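Local coordinates for alpha-fucosidase (Bifidobacterium bifidum, PDB 2EAB), which probably hydrolyses 1,2-alpha-L-fucosidic linkages, this chain being the catalytic region of a longer, calcium-binding glycoside hydrolase of family 95, at residues Val349-Tyr358 and Gln367-Val375; Thr221-Leu229 and Leu257-Leu266. All coordinates share one frame; numbering follows the deposited sequence.

Interaction 1: Val349-Tyr358 and Gln367-Val375; sequences VATDALLKAY and QKRELETLV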
ATOM      1  N   VAL A 349      17.664 -24.330   1.376  1.00 13.67           N
ATOM      2  CA  VAL A 349      18.340 -23.525   0.364  1.00 13.19           C
ATOM      3  C   VAL A 349      18.210 -22.039   0.683  1.00 12.51           C
ATOM      4  O   VAL A 349      17.174 -21.587   1.193  1.00 11.84           O
ATOM      5  CB  VAL A 349      17.809 -23.825  -1.064  1.00 13.77           C
ATOM      6  CG1 VAL A 349      18.271 -25.209  -1.525  1.00 14.33           C
ATOM      7  CG2 VAL A 349      16.281 -23.714  -1.121  1.00 14.43           C
ATOM      8  N   ALA A 350      19.271 -21.291   0.393  1.00 11.69           N
ATOM      9  CA  ALA A 350      19.269 -19.841   0.562  1.00 11.01           C
ATOM     10  C   ALA A 350      18.217 -19.198  -0.339  1.00 10.62           C
ATOM     11  O   ALA A 350      17.851 -19.746  -1.375  1.00 10.36           O
ATOM     12  CB  ALA A 350      20.645 -19.272   0.276  1.00 11.29           C
ATOM     13  N   THR A 351      17.751 -18.021   0.065  1.00 10.29           N
ATOM     14  CA  THR A 351      16.616 -17.371  -0.584  1.00 10.07           C
ATOM     15  C   THR A 351      16.909 -16.988  -2.037  1.00  9.91           C
ATOM     16  O   THR A 351      16.040 -17.105  -2.897  1.00  9.59           O
ATOM     17  CB  THR A 351      16.135 -16.172   0.253  1.00  9.89           C
ATOM     18  OG1 THR A 351      15.843 -16.628   1.580  1.00 10.08           O
ATOM     19  CG2 THR A 351      14.881 -15.534  -0.346  1.00 10.25           C
ATOM     20  N   ASP A 352      18.136 -16.551  -2.309  1.00  9.77           N
ATOM     21  CA  ASP A 352      18.541 -16.285  -3.687  1.00 10.16           C
ATOM     22  C   ASP A 352      18.590 -17.568  -4.533  1.00 10.18           C
ATOM     23  O   ASP A 352      18.132 -17.583  -5.676  1.00 10.45           O
ATOM     24  CB  ASP A 352      19.849 -15.475  -3.775  1.00 10.07           C
ATOM     25  CG  ASP A 352      21.008 -16.073  -2.971  1.00 10.52           C
ATOM     26  OD1 ASP A 352      20.829 -17.037  -2.192  1.00 11.18           O
ATOM     27  OD2 ASP A 352      22.126 -15.528  -3.114  1.00 11.22           O
ATOM     28  N   ALA A 353      19.135 -18.640  -3.957  1.00 10.54           N
ATOM     29  CA  ALA A 353      19.154 -19.948  -4.618  1.00 10.66           C
ATOM     30  C   ALA A 353      17.737 -20.469  -4.860  1.00 10.67           C
ATOM     31  O   ALA A 353      17.446 -21.047  -5.913  1.00 10.91           O
ATOM     32  CB  ALA A 353      19.959 -20.952  -3.804  1.00 11.04           C
ATOM     33  N   LEU A 354      16.866 -20.246  -3.876  1.00 10.70           N
ATOM     34  CA  LEU A 354      15.462 -20.635  -3.962  1.00 10.62           C
ATOM     35  C   LEU A 354      14.756 -19.918  -5.108  1.00 10.46           C
ATOM     36  O   LEU A 354      14.051 -20.540  -5.896  1.00 10.47           O
ATOM     37  CB  LEU A 354      14.748 -20.356  -2.637  1.00 10.75           C
ATOM     38  CG  LEU A 354      13.257 -20.688  -2.529  1.00 11.13           C
ATOM     39  CD1 LEU A 354      13.028 -22.187  -2.613  1.00 12.29           C
ATOM     40  CD2 LEU A 354      12.703 -20.140  -1.231  1.00 11.14           C
ATOM     41  N   LEU A 355      14.956 -18.604  -5.198  1.00 10.22           N
ATOM     42  CA  LEU A 355      14.383 -17.820  -6.283  1.00 10.20           C
ATOM     43  C   LEU A 355      14.869 -18.318  -7.645  1.00 10.23           C
ATOM     44  O   LEU A 355      14.079 -18.481  -8.570  1.00  9.92           O
ATOM     45  CB  LEU A 355      14.693 -16.331  -6.099  1.00 10.25           C
ATOM     46  CG  LEU A 355      14.244 -15.388  -7.217  1.00 10.35           C
ATOM     47  CD1 LEU A 355      12.718 -15.364  -7.360  1.00 11.17           C
ATOM     48  CD2 LEU A 355      14.788 -13.989  -6.977  1.00 10.19           C
ATOM     49  N   LYS A 356      16.174 -18.575  -7.749  1.00 10.56           N
ATOM     50  CA  LYS A 356      16.766 -19.056  -8.993  1.00 11.24           C
ATOM     51  C   LYS A 356      16.166 -20.397  -9.421  1.00 11.03           C
ATOM     52  O   LYS A 356      15.843 -20.585 -10.591  1.00 11.36           O
ATOM     53  CB  LYS A 356      18.286 -19.159  -8.860  1.00 11.72           C
ATOM     54  CG  LYS A 356      19.018 -19.274 -10.186  1.00 13.67           C
ATOM     55  CD  LYS A 356      20.517 -19.105  -9.994  1.00 16.94           C
ATOM     56  CE  LYS A 356      21.255 -19.119 -11.321  1.00 18.56           C
ATOM     57  NZ  LYS A 356      22.714 -18.881 -11.131  1.00 20.29           N
ATOM     58  N   ALA A 357      16.009 -21.314  -8.468  1.00 11.22           N
ATOM     59  CA  ALA A 357      15.413 -22.624  -8.742  1.00 11.17           C
ATOM     60  C   ALA A 357      13.957 -22.481  -9.194  1.00 11.11           C
ATOM     61  O   ALA A 357      13.516 -23.161 -10.119  1.00 11.42           O
ATOM     62  CB  ALA A 357      15.512 -23.526  -7.521  1.00 11.33           C
ATOM     63  N   TYR A 358      13.219 -21.586  -8.540  1.00 10.84           N
ATOM     64  CA  TYR A 358      11.835 -21.308  -8.912  1.00 10.79           C
ATOM     65  C   TYR A 358      11.769 -20.794 -10.353  1.00 11.11           C
ATOM     66  O   TYR A 358      10.938 -21.243 -11.138  1.00 11.40           O
ATOM     67  CB  TYR A 358      11.236 -20.291  -7.945  1.00 10.77           C
ATOM     68  CG  TYR A 358       9.724 -20.214  -7.922  1.00 10.16           C
ATOM     69  CD1 TYR A 358       8.989 -20.872  -6.932  1.00 10.44           C
ATOM     70  CD2 TYR A 358       9.028 -19.451  -8.859  1.00 10.38           C
ATOM     71  CE1 TYR A 358       7.599 -20.783  -6.888  1.00 10.34           C
ATOM     72  CE2 TYR A 358       7.642 -19.362  -8.828  1.00 10.16           C
ATOM     73  CZ  TYR A 358       6.936 -20.028  -7.843  1.00 10.32           C
ATOM     74  OH  TYR A 358       5.565 -19.926  -7.821  1.00 10.13           O
ATOM     75  N   GLN A 367       9.767 -26.423  -1.997  1.00 10.71           N
ATOM     76  CA  GLN A 367      10.500 -25.189  -2.284  1.00 10.73           C
ATOM     77  C   GLN A 367       9.632 -24.124  -2.949  1.00 10.35           C
ATOM     78  O   GLN A 367       9.740 -22.937  -2.618  1.00 10.21           O
ATOM     79  CB  GLN A 367      11.737 -25.489  -3.124  1.00 10.98           C
ATOM     80  CG  GLN A 367      12.844 -26.163  -2.326  1.00 12.27           C
ATOM     81  CD  GLN A 367      13.962 -26.713  -3.192  1.00 13.07           C
ATOM     82  OE1 GLN A 367      13.829 -26.821  -4.409  1.00 13.29           O
ATOM     83  NE2 GLN A 367      15.073 -27.075  -2.557  1.00 15.06           N
ATOM     84  N   LYS A 368       8.769 -24.538  -3.874  1.00 10.00           N
ATOM     85  CA  LYS A 368       7.794 -23.611  -4.457  1.00 10.03           C
ATOM     86  C   LYS A 368       6.897 -23.026  -3.369  1.00  9.76           C
ATOM     87  O   LYS A 368       6.663 -21.818  -3.332  1.00  9.66           O
ATOM     88  CB  LYS A 368       6.941 -24.280  -5.538  1.00 10.16           C
ATOM     89  CG  LYS A 368       7.684 -24.566  -6.839  1.00 10.17           C
ATOM     90  CD  LYS A 368       6.731 -24.984  -7.948  1.00 10.75           C
ATOM     91  CE  LYS A 368       5.934 -23.796  -8.490  1.00 11.04           C
ATOM     92  NZ  LYS A 368       4.880 -24.224  -9.442  1.00 11.62           N
ATOM     93  N   ARG A 369       6.408 -23.878  -2.474  1.00  9.75           N
ATOM     94  CA  ARG A 369       5.584 -23.406  -1.368  1.00  9.84           C
ATOM     95  C   ARG A 369       6.375 -22.506  -0.421  1.00  9.74           C
ATOM     96  O   ARG A 369       5.821 -21.554   0.130  1.00  9.38           O
ATOM     97  CB  ARG A 369       4.940 -24.575  -0.617  1.00 10.29           C
ATOM     98  CG  ARG A 369       4.068 -25.500  -1.481  1.00 11.23           C
ATOM     99  CD  ARG A 369       2.945 -24.777  -2.241  1.00 13.84           C
ATOM    100  NE  ARG A 369       2.362 -25.661  -3.254  1.00 17.36           N
ATOM    101  CZ  ARG A 369       2.538 -25.549  -4.571  1.00 17.33           C
ATOM    102  NH1 ARG A 369       3.263 -24.567  -5.092  1.00 16.27           N
ATOM    103  NH2 ARG A 369       1.967 -26.424  -5.384  1.00 18.83           N
ATOM    104  N   GLU A 370       7.665 -22.789  -0.243  1.00  9.44           N
ATOM    105  CA  GLU A 370       8.516 -21.904   0.556  1.00  9.65           C
ATOM    106  C   GLU A 370       8.586 -20.494  -0.031  1.00  9.19           C
ATOM    107  O   GLU A 370       8.368 -19.519   0.689  1.00  9.10           O
ATOM    108  CB  GLU A 370       9.924 -22.473   0.760  1.00  9.60           C
ATOM    109  CG  GLU A 370      10.816 -21.535   1.585  1.00 10.16           C
ATOM    110  CD  GLU A 370      12.193 -22.093   1.899  1.00 10.39           C
ATOM    111  OE1 GLU A 370      12.472 -23.263   1.557  1.00 11.91           O
ATOM    112  OE2 GLU A 370      13.000 -21.348   2.493  1.00 11.24           O
ATOM    113  N   LEU A 371       8.880 -20.384  -1.323  1.00  8.93           N
ATOM    114  CA  LEU A 371       8.981 -19.057  -1.937  1.00  8.93           C
ATOM    115  C   LEU A 371       7.638 -18.325  -1.930  1.00  8.55           C
ATOM    116  O   LEU A 371       7.573 -17.136  -1.609  1.00  8.61           O
ATOM    117  CB  LEU A 371       9.561 -19.122  -3.355  1.00  9.19           C
ATOM    118  CG  LEU A 371       9.928 -17.754  -3.951  1.00  9.70           C
ATOM    119  CD1 LEU A 371      10.989 -17.040  -3.118  1.00 11.07           C
ATOM    120  CD2 LEU A 371      10.381 -17.870  -5.393  1.00 10.00           C
ATOM    121  N   GLU A 372       6.565 -19.041  -2.255  1.00  8.44           N
ATOM    122  CA  GLU A 372       5.232 -18.444  -2.285  1.00  8.27           C
ATOM    123  C   GLU A 372       4.805 -17.932  -0.908  1.00  8.29           C
ATOM    124  O   GLU A 372       4.317 -16.802  -0.780  1.00  8.59           O
ATOM    125  CB  GLU A 372       4.220 -19.441  -2.861  1.00  8.46           C
ATOM    126  CG  GLU A 372       4.464 -19.719  -4.343  1.00  8.72           C
ATOM    127  CD  GLU A 372       3.935 -21.058  -4.830  1.00  9.08           C
ATOM    128  OE1 GLU A 372       3.158 -21.724  -4.103  1.00 10.05           O
ATOM    129  OE2 GLU A 372       4.306 -21.443  -5.961  1.00  9.43           O
ATOM    130  N   THR A 373       5.008 -18.742   0.127  1.00  8.14           N
ATOM    131  CA  THR A 373       4.645 -18.306   1.475  1.00  8.53           C
ATOM    132  C   THR A 373       5.594 -17.248   2.036  1.00  8.45           C
ATOM    133  O   THR A 373       5.166 -16.383   2.797  1.00  8.35           O
ATOM    134  CB  THR A 373       4.477 -19.482   2.468  1.00  8.47           C
ATOM    135  OG1 THR A 373       5.697 -20.230   2.558  1.00  8.64           O
ATOM    136  CG2 THR A 373       3.333 -20.397   2.047  1.00  9.21           C
ATOM    137  N   LEU A 374       6.870 -17.296   1.657  1.00  8.52           N
ATOM    138  CA  LEU A 374       7.800 -16.249   2.073  1.00  8.75           C
ATOM    139  C   LEU A 374       7.426 -14.895   1.492  1.00  8.22           C
ATOM    140  O   LEU A 374       7.416 -13.900   2.213  1.00  8.06           O
ATOM    141  CB  LEU A 374       9.241 -16.588   1.696  1.00  9.66           C
ATOM    142  CG  LEU A 374      10.031 -17.538   2.598  1.00 11.83           C
ATOM    143  CD1 LEU A 374      11.410 -17.786   1.997  1.00 13.45           C
ATOM    144  CD2 LEU A 374      10.148 -17.013   4.029  1.00 14.19           C
ATOM    145  N   VAL A 375       7.126 -14.860   0.199  1.00  7.71           N
ATOM    146  CA  VAL A 375       6.709 -13.606  -0.437  1.00  7.70           C
ATOM    147  C   VAL A 375       5.419 -13.089   0.213  1.00  7.44           C
ATOM    148  O   VAL A 375       5.305 -11.898   0.512  1.00  7.46           O
ATOM    149  CB  VAL A 375       6.567 -13.751  -1.967  1.00  7.83           C
ATOM    150  CG1 VAL A 375       5.952 -12.492  -2.580  1.00  8.38           C
ATOM    151  CG2 VAL A 375       7.934 -14.045  -2.590  1.00  8.63           C
TER
HETATM  152  O   HOH W   1      15.066 -19.397   1.429  1.00 11.64           O
HETATM  153  O   HOH W   2      15.514 -22.041   3.385  1.00 12.45           O
HETATM  154  O   HOH W   3      14.641 -24.619   2.178  1.00 16.88           O
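Leu354 enters helix 367-375 as a knob into a hole formed by Gln367, Glu370, Leu371 and Leu374, where two consecutive helices cross at -114° with axes 9.9 Å apart. Its two methyls divide the work: CD1 lies 3.4 Å from Gln367 O, while CD2 rests on the aliphatic part of Glu370 and on Leu371 CB. Leu371 in turn lays CD2 over one face of the Tyr358 ring, a CH-pi contact 3.9 Å from the centroid.

The polar contacts flank this apolar knob. A chi1 of -162° swings the ring of Tyr358 across Lys368, whose CA meets its edge at CE1, and OH donates to the anti lone pair of Glu372 OE2 (2.7 Å), the carboxylate being nearly perpendicular to the ring. A phenylalanine in its place would probably leave Glu372 OE2 without one of its donors. Two waters each join Val349 O to Glu370 OE2, and a third links Val349 N to Glu370 OE1, which also has a hydrogen bond with Ser341 OG.

Both helices belong to the family 95 catalytic range; around them, helix 738-751 packs on Tyr358 and supplies Tyr742 to Glu372 OE2 and Glu746 to Lys368, and strand 19-22 borders Thr351.

Interaction 2: Thr221-Leu229 and Leu257-Leu266; sequences TTTVKGDTL and LSEGSDGASL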
ATOM      1  N   THR A 221      26.569  19.944   9.894  1.00 11.27           N
ATOM      2  CA  THR A 221      27.764  19.621  10.665  1.00 11.92           C
ATOM      3  C   THR A 221      27.726  18.167  11.125  1.00 11.91           C
ATOM      4  O   THR A 221      26.649  17.590  11.334  1.00 11.68           O
ATOM      5  CB  THR A 221      27.931  20.537  11.902  1.00 12.18           C
ATOM      6  OG1 THR A 221      26.796  20.398  12.762  1.00 13.17           O
ATOM      7  CG2 THR A 221      28.078  21.995  11.488  1.00 12.81           C
ATOM      8  N   THR A 222      28.913  17.578  11.251  1.00 12.27           N
ATOM      9  CA  THR A 222      29.087  16.268  11.863  1.00 13.07           C
ATOM     10  C   THR A 222      30.060  16.439  13.015  1.00 13.55           C
ATOM     11  O   THR A 222      31.209  16.855  12.814  1.00 14.16           O
ATOM     12  CB  THR A 222      29.653  15.238  10.873  1.00 13.36           C
ATOM     13  OG1 THR A 222      28.780  15.128   9.746  1.00 13.39           O
ATOM     14  CG2 THR A 222      29.788  13.874  11.531  1.00 13.81           C
ATOM     15  N   THR A 223      29.597  16.135  14.221  1.00 14.01           N
ATOM     16  CA  THR A 223      30.405  16.354  15.413  1.00 14.82           C
ATOM     17  C   THR A 223      30.313  15.184  16.379  1.00 15.24           C
ATOM     18  O   THR A 223      29.318  14.448  16.403  1.00 15.14           O
ATOM     19  CB  THR A 223      30.003  17.648  16.158  1.00 15.02           C
ATOM     20  OG1 THR A 223      28.601  17.618  16.440  1.00 15.46           O
ATOM     21  CG2 THR A 223      30.333  18.890  15.335  1.00 15.48           C
ATOM     22  N   VAL A 224      31.371  15.028  17.169  1.00 15.77           N
ATOM     23  CA  VAL A 224      31.446  14.001  18.195  1.00 16.62           C
ATOM     24  C   VAL A 224      31.541  14.659  19.569  1.00 16.92           C
ATOM     25  O   VAL A 224      32.323  15.598  19.770  1.00 16.97           O
ATOM     26  CB  VAL A 224      32.667  13.073  17.969  1.00 16.73           C
ATOM     27  CG1 VAL A 224      32.890  12.151  19.164  1.00 16.99           C
ATOM     28  CG2 VAL A 224      32.499  12.260  16.694  1.00 17.16           C
ATOM     29  N   LYS A 225      30.727  14.178  20.503  1.00 17.32           N
ATOM     30  CA  LYS A 225      30.863  14.540  21.908  1.00 17.97           C
ATOM     31  C   LYS A 225      30.680  13.281  22.739  1.00 17.55           C
ATOM     32  O   LYS A 225      29.598  12.682  22.748  1.00 17.73           O
ATOM     33  CB  LYS A 225      29.857  15.621  22.316  1.00 17.99           C
ATOM     34  CG  LYS A 225      30.075  16.166  23.728  1.00 19.14           C
ATOM     35  CD  LYS A 225      29.155  17.334  24.039  1.00 19.52           C
ATOM     36  CE  LYS A 225      29.339  17.833  25.468  1.00 21.62           C
ATOM     37  NZ  LYS A 225      30.632  18.553  25.661  1.00 23.34           N
ATOM     38  N   GLY A 226      31.748  12.875  23.420  1.00 17.30           N
ATOM     39  CA  GLY A 226      31.733  11.658  24.221  1.00 16.64           C
ATOM     40  C   GLY A 226      31.394  10.452  23.369  1.00 16.05           C
ATOM     41  O   GLY A 226      32.064  10.184  22.370  1.00 16.23           O
ATOM     42  N   ASP A 227      30.329   9.750  23.746  1.00 15.27           N
ATOM     43  CA  ASP A 227      29.951   8.501  23.086  1.00 14.50           C
ATOM     44  C   ASP A 227      29.013   8.668  21.883  1.00 13.86           C
ATOM     45  O   ASP A 227      28.523   7.674  21.346  1.00 13.67           O
ATOM     46  CB  ASP A 227      29.340   7.521  24.103  1.00 14.64           C
ATOM     47  CG  ASP A 227      28.015   8.007  24.683  1.00 15.15           C
ATOM     48  OD1 ASP A 227      27.543   9.108  24.323  1.00 16.26           O
ATOM     49  OD2 ASP A 227      27.440   7.275  25.516  1.00 16.40           O
ATOM     50  N   THR A 228      28.781   9.908  21.453  1.00 13.32           N
ATOM     51  CA  THR A 228      27.743  10.188  20.455  1.00 12.87           C
ATOM     52  C   THR A 228      28.224  10.985  19.243  1.00 12.59           C
ATOM     53  O   THR A 228      28.885  12.018  19.377  1.00 12.59           O
ATOM     54  CB  THR A 228      26.520  10.868  21.113  1.00 12.92           C
ATOM     55  OG1 THR A 228      26.036  10.029  22.165  1.00 13.24           O
ATOM     56  CG2 THR A 228      25.385  11.094  20.109  1.00 12.60           C
ATOM     57  N   LEU A 229      27.881  10.466  18.066  1.00 12.16           N
ATOM     58  CA  LEU A 229      28.100  11.127  16.787  1.00 12.10           C
ATOM     59  C   LEU A 229      26.796  11.783  16.339  1.00 11.61           C
ATOM     60  O   LEU A 229      25.743  11.135  16.333  1.00 11.69           O
ATOM     61  CB  LEU A 229      28.545  10.095  15.747  1.00 12.33           C
ATOM     62  CG  LEU A 229      28.702  10.526  14.287  1.00 12.55           C
ATOM     63  CD1 LEU A 229      29.943  11.381  14.107  1.00 13.22           C
ATOM     64  CD2 LEU A 229      28.760   9.314  13.373  1.00 12.72           C
ATOM     65  N   LEU A 257      36.723   4.005  23.380  1.00 23.44           N
ATOM     66  CA  LEU A 257      35.962   4.819  22.448  1.00 23.35           C
ATOM     67  C   LEU A 257      36.671   6.153  22.254  1.00 23.42           C
ATOM     68  O   LEU A 257      36.942   6.870  23.222  1.00 23.42           O
ATOM     69  CB  LEU A 257      34.537   5.026  22.967  1.00 23.35           C
ATOM     70  CG  LEU A 257      33.480   5.611  22.030  1.00 23.31           C
ATOM     71  CD1 LEU A 257      33.338   4.784  20.759  1.00 22.89           C
ATOM     72  CD2 LEU A 257      32.162   5.678  22.761  1.00 23.20           C
ATOM     73  N   SER A 258      36.986   6.470  21.002  1.00 23.38           N
ATOM     74  CA  SER A 258      37.669   7.716  20.677  1.00 23.44           C
ATOM     75  C   SER A 258      37.093   8.363  19.423  1.00 23.46           C
ATOM     76  O   SER A 258      36.435   7.703  18.611  1.00 23.32           O
ATOM     77  CB  SER A 258      39.175   7.482  20.513  1.00 23.40           C
ATOM     78  OG  SER A 258      39.451   6.648  19.400  1.00 23.56           O
ATOM     79  N   GLU A 259      37.341   9.660  19.276  1.00 23.53           N
ATOM     80  CA  GLU A 259      36.923  10.394  18.093  1.00 23.69           C
ATOM     81  C   GLU A 259      37.781   9.971  16.908  1.00 23.46           C
ATOM     82  O   GLU A 259      39.008   9.901  17.015  1.00 23.32           O
ATOM     83  CB  GLU A 259      37.044  11.900  18.334  1.00 23.73           C
ATOM     84  CG  GLU A 259      36.396  12.767  17.264  1.00 24.30           C
ATOM     85  CD  GLU A 259      36.290  14.225  17.674  1.00 24.39           C
ATOM     86  OE1 GLU A 259      35.995  14.501  18.858  1.00 25.38           O
ATOM     87  OE2 GLU A 259      36.491  15.099  16.805  1.00 25.75           O
ATOM     88  N   GLY A 260      37.126   9.672  15.789  1.00 23.34           N
ATOM     89  CA  GLY A 260      37.814   9.292  14.559  1.00 23.38           C
ATOM     90  C   GLY A 260      38.745  10.389  14.083  1.00 23.51           C
ATOM     91  O   GLY A 260      38.480  11.577  14.300  1.00 23.40           O
ATOM     92  N   SER A 261      39.837   9.987  13.436  1.00 23.62           N
ATOM     93  CA  SER A 261      40.857  10.920  12.949  1.00 23.74           C
ATOM     94  C   SER A 261      40.319  11.943  11.944  1.00 23.60           C
ATOM     95  O   SER A 261      40.887  13.027  11.792  1.00 23.67           O
ATOM     96  CB  SER A 261      42.051  10.160  12.358  1.00 23.85           C
ATOM     97  OG  SER A 261      41.640   9.237  11.362  1.00 24.59           O
ATOM     98  N   ASP A 262      39.220  11.599  11.272  1.00 23.32           N
ATOM     99  CA  ASP A 262      38.587  12.502  10.307  1.00 22.97           C
ATOM    100  C   ASP A 262      37.676  13.549  10.965  1.00 22.57           C
ATOM    101  O   ASP A 262      37.184  14.458  10.295  1.00 22.78           O
ATOM    102  CB  ASP A 262      37.835  11.713   9.219  1.00 23.22           C
ATOM    103  CG  ASP A 262      36.662  10.893   9.764  1.00 23.29           C
ATOM    104  OD1 ASP A 262      36.303  11.020  10.954  1.00 22.99           O
ATOM    105  OD2 ASP A 262      36.089  10.113   8.978  1.00 24.73           O
ATOM    106  N   GLY A 263      37.456  13.409  12.273  1.00 21.88           N
ATOM    107  CA  GLY A 263      36.596  14.320  13.032  1.00 21.11           C
ATOM    108  C   GLY A 263      35.123  14.214  12.678  1.00 20.42           C
ATOM    109  O   GLY A 263      34.330  15.100  13.008  1.00 20.69           O
ATOM    110  N   ALA A 264      34.755  13.122  12.011  1.00 19.53           N
ATOM    111  CA  ALA A 264      33.388  12.923  11.533  1.00 18.51           C
ATOM    112  C   ALA A 264      32.937  11.481  11.755  1.00 17.84           C
ATOM    113  O   ALA A 264      32.054  10.971  11.057  1.00 17.76           O
ATOM    114  CB  ALA A 264      33.286  13.304  10.059  1.00 18.59           C
ATOM    115  N   SER A 265      33.551  10.833  12.743  1.00 17.01           N
ATOM    116  CA  SER A 265      33.291   9.430  13.038  1.00 16.40           C
ATOM    117  C   SER A 265      33.717   9.076  14.459  1.00 16.24           C
ATOM    118  O   SER A 265      34.396   9.856  15.132  1.00 16.13           O
ATOM    119  CB  SER A 265      34.015   8.533  12.030  1.00 16.24           C
ATOM    120  OG  SER A 265      35.420   8.695  12.123  1.00 16.22           O
ATOM    121  N   LEU A 266      33.306   7.895  14.905  1.00 16.13           N
ATOM    122  CA  LEU A 266      33.662   7.392  16.220  1.00 16.39           C
ATOM    123  C   LEU A 266      34.429   6.088  16.037  1.00 16.13           C
ATOM    124  O   LEU A 266      34.067   5.260  15.198  1.00 15.67           O
ATOM    125  CB  LEU A 266      32.392   7.177  17.042  1.00 16.74           C
ATOM    126  CG  LEU A 266      32.267   7.552  18.522  1.00 18.13           C
ATOM    127  CD1 LEU A 266      33.235   8.639  18.974  1.00 18.70           C
ATOM    128  CD2 LEU A 266      30.830   7.970  18.810  1.00 18.22           C
TER
HETATM  129  O   HOH W   4      33.689  17.445  14.063  1.00 28.15           O
HETATM  130  O   HOH W   5      33.685  16.619  16.603  1.00 22.10           O
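Val224 and Leu266 meet where two antiparallel sheets of the N-terminal beta domain come together: the hairpin of strands 217-225 and 228-235, closed by a type II' turn from Lys225 to Thr228, faces strands 256-259 and 266-271 and the loop between them. Val224 has its CG1 opposite the backbone N (chi1 170°), which brings that methyl to 3.5 Å from Leu266 CD1 and sets CG2 close to Ser265 O. Leu266 itself is twisted away from the staggered positions, with chi1 at -138° and chi2 at 24°; its branches part so that CD1 goes to Val224 and CD2 lies 3.4 Å from Asp227 O.

Glu259 stretches its chain past Val224 in the opposite direction, its CG and carboxylate lying along Val224 CB, and a water joins Glu259 OE2 to Val224 N. Leu257 places CD2 against CA and CB of Asp227, whose carboxylate turns away to a salt bridge with Lys247 and accepts a bond from Thr228 OG1. Farther along, Thr222 CG2 and Leu229 CD1 both touch Ala264 O, and a second water bridges Thr222 O and Gly263 O.

Within the loop, a type I turn from Gly260 to Gly263 overlaps an Asx turn, Asp262 OD1 accepting from Ala264 N at 2.8 Å; the same oxygen also takes Ser265 OG at 2.7 Å, the two donors arriving from opposite faces of the carboxylate plane.

How the interactions relate
Interactions 1 and 2 illustrate how one large chain packs helices and sheets by different means. They follow each other in sequence, interaction 2 in the N-terminal beta domain and interaction 1 in the family 95 catalytic range, and their nearest atoms are about 30 Å apart, their centres about 43 Å. Interaction 1 joins helices close in sequence and has one direct hydrogen bond across it; in interaction 2 the polar links between segments pass through water. Both lie away from the annotated calcium sites, although helix 365-386, to which 367-375 belongs, ends at the calcium ligand Ser386. Strand 19-22, bordering interaction 1, and strand 217-225 of interaction 2 are the outermost strands of one nine-stranded sheet.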